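Local coordinates for type IV pilus biogenesis protein PilB (Streptococcus sanguinis, PDB 7B7P), which serves as a minor type IV pilin with a direct role in adhesion, probably through a metal-binding von Willebrand factor A-like module carried on a pilin module, at residues V27-F41 and K139-T153. Residues are numbered along the deposited sequence; the frame is centred on the assembly and turned at random.
Sequences VGKATSIFILDDSKF and KVAKGKKGIAIAYRT
The Phe41 ring rests obliquely against Ala148, whose CB lies 3.5 Å from Phe41 CD2, and meets Ile147 CD1 at its edge. The Phe34 ring has the carbonyl of Ala150 at its edge, while the aliphatic chain of Lys139 crosses it at a slant, Lys139 CG 4.1 Å from Phe34 CD2; Phe137 stacks on this ring and Trp52 meets it edge-to-face. On the same side of the sheet, Leu36 reaches with CD1 to Ala150 CB (3.7 Å), its CD2 lying beside the CB of Lys139. The other side carries Ile33, Ile35, Ile149 and Tyr151: Ile33 CD1 leans on Tyr151 CB, and Ile149 turns CD1 towards Val27 at the end of helix 9-27.

Strands 32-36 and 148-152 run antiparallel, with a straight bond from Phe34 N to Ala150 O (2.8 Å, 163° at the hydrogen). Classic bulges interrupt the ladder at both ends, Thr31 and Ser32 facing Arg152, and Ile147 and Ala148 facing Leu36. Beyond the second bulge, the Asp37 carboxylate joins two loops: OD2 accepts from Ala141 N (2.9 Å), and OD1 takes Ser39 N in an Asx turn. Placing CG between the backbone N and carbonyl carbon (chi1 63°) brings OD2 to the 140-147 loop. The ammonium groups of Lys40 and Lys139 both hydrogen-bond to the terminal O of Pro426, the last residue of the chain.

Strand 32-36, between antiparallel 148-152 and parallel 136-139, follows helix 9-27, the helix-then-sheet layout characteristic of type IV pilins, here remote from the metal site.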
loop_
_atom_site.group_PDB
_atom_site.type_symbol
_atom_site.label_atom_id
_atom_site.label_comp_id
_atom_site.label_asym_id
_atom_site.label_seq_id
_atom_site.Cartn_x
_atom_site.Cartn_y
_atom_site.Cartn_z
ATOM N N VAL A 27 27.571 -2.780 -7.537
ATOM C CA VAL A 27 26.172 -3.179 -7.373
ATOM C C VAL A 27 26.028 -4.290 -6.337
ATOM O O VAL A 27 25.015 -4.358 -5.622
ATOM C CB VAL A 27 25.589 -3.604 -8.737
ATOM C CG1 VAL A 27 24.466 -4.614 -8.575
ATOM C CG2 VAL A 27 25.123 -2.392 -9.516
ATOM N N GLY A 28 27.026 -5.176 -6.237
ATOM C CA GLY A 28 26.979 -6.286 -5.293
ATOM C C GLY A 28 27.027 -5.873 -3.833
ATOM O O GLY A 28 26.712 -6.688 -2.955
ATOM N N LYS A 29 27.397 -4.624 -3.550
ATOM C CA LYS A 29 27.465 -4.126 -2.184
ATOM C C LYS A 29 26.275 -3.240 -1.805
ATOM O O LYS A 29 26.261 -2.674 -0.707
ATOM C CB LYS A 29 28.784 -3.368 -1.977
ATOM C CG LYS A 29 30.043 -4.209 -2.240
ATOM C CD LYS A 29 31.308 -3.390 -1.982
ATOM C CE LYS A 29 32.438 -3.756 -2.948
ATOM N NZ LYS A 29 33.028 -2.515 -3.572
ATOM N N ALA A 30 25.271 -3.117 -2.667
ATOM C CA ALA A 30 24.163 -2.206 -2.403
ATOM C C ALA A 30 23.086 -2.885 -1.568
ATOM O O ALA A 30 22.744 -4.050 -1.789
ATOM C CB ALA A 30 23.562 -1.691 -3.707
ATOM N N THR A 31 22.563 -2.151 -0.594
ATOM C CA THR A 31 21.485 -2.681 0.223
ATOM C C THR A 31 20.103 -2.279 -0.289
ATOM O O THR A 31 19.103 -2.785 0.224
ATOM C CB THR A 31 21.676 -2.252 1.685
ATOM O OG1 THR A 31 22.088 -0.880 1.737
ATOM C CG2 THR A 31 22.749 -3.122 2.349
ATOM N N SER A 32 20.025 -1.411 -1.299
ATOM C CA SER A 32 18.784 -1.180 -2.031
ATOM C C SER A 32 19.132 -0.659 -3.419
ATOM O O SER A 32 20.084 0.108 -3.581
ATOM C CB SER A 32 17.857 -0.192 -1.307
ATOM O OG SER A 32 18.440 1.095 -1.239
ATOM N N ILE A 33 18.368 -1.088 -4.414
ATOM C CA ILE A 33 18.645 -0.803 -5.816
ATOM C C ILE A 33 17.377 -0.276 -6.453
ATOM O O ILE A 33 16.304 -0.862 -6.277
ATOM C CB ILE A 33 19.107 -2.055 -6.599
ATOM C CG1 ILE A 33 20.358 -2.669 -5.991
ATOM C CG2 ILE A 33 19.332 -1.702 -8.073
ATOM C CD1 ILE A 33 21.595 -1.977 -6.432
ATOM N N PHE A 34 17.512 0.791 -7.235
ATOM C CA PHE A 34 16.443 1.291 -8.088
ATOM C C PHE A 34 16.964 1.330 -9.514
ATOM O O PHE A 34 17.993 1.957 -9.778
ATOM C CB PHE A 34 15.980 2.690 -7.648
ATOM C CG PHE A 34 15.186 2.691 -6.369
ATOM C CD1 PHE A 34 15.829 2.654 -5.142
ATOM C CD2 PHE A 34 13.797 2.717 -6.393
ATOM C CE1 PHE A 34 15.103 2.638 -3.958
ATOM C CE2 PHE A 34 13.062 2.708 -5.213
ATOM C CZ PHE A 34 13.716 2.669 -3.999
ATOM N N ILE A 35 16.261 0.670 -10.430
ATOM C CA ILE A 35 16.531 0.844 -11.854
ATOM C C ILE A 35 15.770 2.072 -12.343
ATOM O O ILE A 35 14.569 2.221 -12.078
ATOM C CB ILE A 35 16.140 -0.411 -12.648
ATOM C CG1 ILE A 35 16.930 -1.623 -12.161
ATOM C CG2 ILE A 35 16.426 -0.213 -14.120
ATOM C CD1 ILE A 35 16.974 -2.738 -13.183
ATOM N N LEU A 36 16.462 2.950 -13.069
ATOM C CA LEU A 36 15.909 4.230 -13.495
ATOM C C LEU A 36 15.902 4.352 -15.013
ATOM O O LEU A 36 16.834 3.901 -15.684
ATOM C CB LEU A 36 16.715 5.379 -12.902
ATOM C CG LEU A 36 17.024 5.238 -11.413
ATOM C CD1 LEU A 36 17.806 6.448 -10.960
ATOM C CD2 LEU A 36 15.749 5.087 -10.592
ATOM N N ASP A 37 14.856 4.987 -15.552
ATOM C CA ASP A 37 14.861 5.392 -16.952
ATOM C C ASP A 37 15.452 6.799 -17.083
ATOM O O ASP A 37 15.811 7.446 -16.095
ATOM C CB ASP A 37 13.455 5.295 -17.558
ATOM C CG ASP A 37 12.433 6.227 -16.894
ATOM O OD1 ASP A 37 12.707 7.436 -16.737
ATOM O OD2 ASP A 37 11.331 5.745 -16.551
ATOM N N ASP A 38 15.555 7.289 -18.322
ATOM C CA ASP A 38 16.203 8.595 -18.545
ATOM C C ASP A 38 15.368 9.818 -18.027
ATOM O O ASP A 38 15.738 10.952 -18.348
ATOM C CB ASP A 38 16.538 8.775 -20.031
ATOM C CG ASP A 38 15.296 8.896 -20.918
ATOM O OD1 ASP A 38 14.155 8.789 -20.403
ATOM O OD2 ASP A 38 15.473 9.095 -22.144
ATOM N N SER A 39 14.278 9.662 -17.275
ATOM C CA SER A 39 13.645 10.820 -16.656
ATOM C C SER A 39 14.331 11.202 -15.345
ATOM O O SER A 39 14.372 12.388 -14.997
ATOM C CB SER A 39 12.154 10.547 -16.434
ATOM O OG SER A 39 11.890 10.137 -15.104
ATOM N N LYS A 40 14.890 10.227 -14.619
ATOM C CA LYS A 40 15.628 10.496 -13.390
ATOM C C LYS A 40 17.132 10.271 -13.539
ATOM O O LYS A 40 17.829 10.150 -12.529
ATOM C CB LYS A 40 15.086 9.655 -12.232
ATOM C CG LYS A 40 13.625 9.905 -11.905
ATOM C CD LYS A 40 13.311 9.612 -10.442
ATOM C CE LYS A 40 12.325 10.642 -9.887
ATOM N NZ LYS A 40 11.986 10.412 -8.450
ATOM N N PHE A 41 17.647 10.203 -14.769
ATOM C CA PHE A 41 19.092 10.215 -14.996
ATOM C C PHE A 41 19.364 10.625 -16.438
ATOM O O PHE A 41 18.819 10.024 -17.368
ATOM C CB PHE A 41 19.723 8.847 -14.698
ATOM C CG PHE A 41 21.222 8.846 -14.775
ATOM C CD1 PHE A 41 21.983 9.263 -13.699
ATOM C CD2 PHE A 41 21.867 8.440 -15.929
ATOM C CE1 PHE A 41 23.361 9.270 -13.772
ATOM C CE2 PHE A 41 23.241 8.442 -16.012
ATOM C CZ PHE A 41 23.990 8.856 -14.931
ATOM N N LYS A 139 11.907 1.955 -11.441
ATOM C CA LYS A 139 11.244 3.221 -11.710
ATOM C C LYS A 139 11.247 3.509 -13.203
ATOM O O LYS A 139 11.363 4.657 -13.624
ATOM C CB LYS A 139 11.911 4.354 -10.935
ATOM C CG LYS A 139 11.595 4.306 -9.463
ATOM C CD LYS A 139 11.937 5.605 -8.750
ATOM C CE LYS A 139 11.102 5.750 -7.488
ATOM N NZ LYS A 139 11.576 6.849 -6.618
ATOM N N VAL A 140 11.152 2.458 -14.012
ATOM C CA VAL A 140 11.138 2.581 -15.463
ATOM C C VAL A 140 9.676 2.591 -15.894
ATOM O O VAL A 140 9.005 1.556 -15.911
ATOM C CB VAL A 140 11.931 1.460 -16.140
ATOM C CG1 VAL A 140 12.122 1.766 -17.625
ATOM C CG2 VAL A 140 13.278 1.290 -15.458
ATOM N N ALA A 141 9.177 3.782 -16.222
ATOM C CA ALA A 141 7.820 3.931 -16.718
ATOM C C ALA A 141 7.749 3.492 -18.180
ATOM O O ALA A 141 8.756 3.108 -18.793
ATOM C CB ALA A 141 7.353 5.381 -16.565
ATOM N N LYS A 142 6.532 3.521 -18.732
ATOM C CA LYS A 142 6.336 3.348 -20.171
ATOM C C LYS A 142 6.760 1.970 -20.659
ATOM O O LYS A 142 6.618 0.961 -19.958
ATOM C CB LYS A 142 7.155 4.379 -20.956
ATOM C CG LYS A 142 6.418 5.342 -21.858
ATOM C CD LYS A 142 5.278 6.038 -21.162
ATOM C CE LYS A 142 5.047 7.392 -21.798
ATOM N NZ LYS A 142 3.863 8.058 -21.215
ATOM N N GLY A 143 7.263 1.948 -21.893
ATOM C CA GLY A 143 8.124 0.902 -22.397
ATOM C C GLY A 143 9.497 1.517 -22.573
ATOM O O GLY A 143 10.165 1.292 -23.588
ATOM N N LYS A 144 9.907 2.333 -21.597
ATOM C CA LYS A 144 11.239 2.926 -21.584
ATOM C C LYS A 144 12.295 1.867 -21.267
ATOM O O LYS A 144 12.008 0.809 -20.697
ATOM C CB LYS A 144 11.333 4.047 -20.548
ATOM C CG LYS A 144 10.350 5.182 -20.713
ATOM C CD LYS A 144 10.951 6.334 -21.499
ATOM C CE LYS A 144 11.083 7.571 -20.633
ATOM N NZ LYS A 144 12.023 8.546 -21.241
ATOM N N LYS A 145 13.543 2.191 -21.617
ATOM C CA LYS A 145 14.651 1.245 -21.557
ATOM C C LYS A 145 15.195 1.028 -20.146
ATOM O O LYS A 145 15.380 -0.121 -19.727
ATOM C CB LYS A 145 15.787 1.710 -22.472
ATOM C CG LYS A 145 16.538 0.570 -23.127
ATOM C CD LYS A 145 17.840 1.061 -23.757
ATOM C CE LYS A 145 18.122 0.375 -25.093
ATOM N NZ LYS A 145 17.193 0.828 -26.172
ATOM N N GLY A 146 15.499 2.085 -19.405
ATOM C CA GLY A 146 16.113 1.853 -18.106
ATOM C C GLY A 146 17.623 1.735 -18.190
ATOM O O GLY A 146 18.176 0.641 -18.336
ATOM N N ILE A 147 18.297 2.874 -18.072
ATOM C CA ILE A 147 19.657 3.043 -18.548
ATOM C C ILE A 147 20.597 3.452 -17.424
ATOM O O ILE A 147 21.676 3.965 -17.677
ATOM C CB ILE A 147 19.694 4.058 -19.707
ATOM C CG1 ILE A 147 18.761 5.239 -19.418
ATOM C CG2 ILE A 147 19.287 3.390 -20.999
ATOM C CD1 ILE A 147 19.360 6.298 -18.531
ATOM N N ALA A 148 20.183 3.242 -16.181
ATOM C CA ALA A 148 20.928 3.757 -15.045
ATOM C C ALA A 148 20.389 3.113 -13.780
ATOM O O ALA A 148 19.295 2.544 -13.771
ATOM C CB ALA A 148 20.827 5.279 -14.954
ATOM N N ILE A 149 21.169 3.221 -12.712
ATOM C CA ILE A 149 20.847 2.631 -11.422
ATOM C C ILE A 149 21.120 3.665 -10.338
ATOM O O ILE A 149 22.033 4.488 -10.455
ATOM C CB ILE A 149 21.666 1.329 -11.146
ATOM C CG1 ILE A 149 20.985 0.078 -11.713
ATOM C CG2 ILE A 149 21.954 1.144 -9.676
ATOM C CD1 ILE A 149 21.911 -1.142 -11.803
ATOM N N ALA A 150 20.311 3.621 -9.281
ATOM C CA ALA A 150 20.551 4.368 -8.057
ATOM C C ALA A 150 20.567 3.394 -6.892
ATOM O O ALA A 150 19.761 2.460 -6.849
ATOM C CB ALA A 150 19.480 5.430 -7.846
ATOM N N TYR A 151 21.481 3.604 -5.948
ATOM C CA TYR A 151 21.697 2.602 -4.917
ATOM C C TYR A 151 22.225 3.241 -3.646
ATOM O O TYR A 151 22.750 4.354 -3.651
ATOM C CB TYR A 151 22.690 1.535 -5.378
ATOM C CG TYR A 151 24.100 2.060 -5.530
ATOM C CD1 TYR A 151 24.461 2.801 -6.647
ATOM C CD2 TYR A 151 25.073 1.814 -4.560
ATOM C CE1 TYR A 151 25.746 3.281 -6.804
ATOM C CE2 TYR A 151 26.376 2.299 -4.706
ATOM C CZ TYR A 151 26.699 3.035 -5.835
ATOM O OH TYR A 151 27.969 3.533 -6.019
ATOM N N ARG A 152 22.111 2.490 -2.560
ATOM C CA ARG A 152 22.757 2.819 -1.303
ATOM C C ARG A 152 23.434 1.573 -0.753
ATOM O O ARG A 152 23.052 0.443 -1.065
ATOM C CB ARG A 152 21.760 3.370 -0.272
ATOM C CG ARG A 152 21.309 4.792 -0.559
ATOM C CD ARG A 152 20.246 5.246 0.431
ATOM N NE ARG A 152 20.768 5.333 1.789
ATOM C CZ ARG A 152 21.491 6.350 2.245
ATOM N NH1 ARG A 152 21.785 7.372 1.453
ATOM N NH2 ARG A 152 21.921 6.341 3.494
ATOM N N THR A 153 24.446 1.798 0.084
ATOM C CA THR A 153 25.181 0.722 0.732
ATOM C C THR A 153 24.905 0.623 2.226
ATOM O O THR A 153 25.357 -0.335 2.864
ATOM C CB THR A 153 26.686 0.910 0.496
ATOM O OG1 THR A 153 27.005 2.306 0.552
ATOM C CG2 THR A 153 27.060 0.382 -0.877
#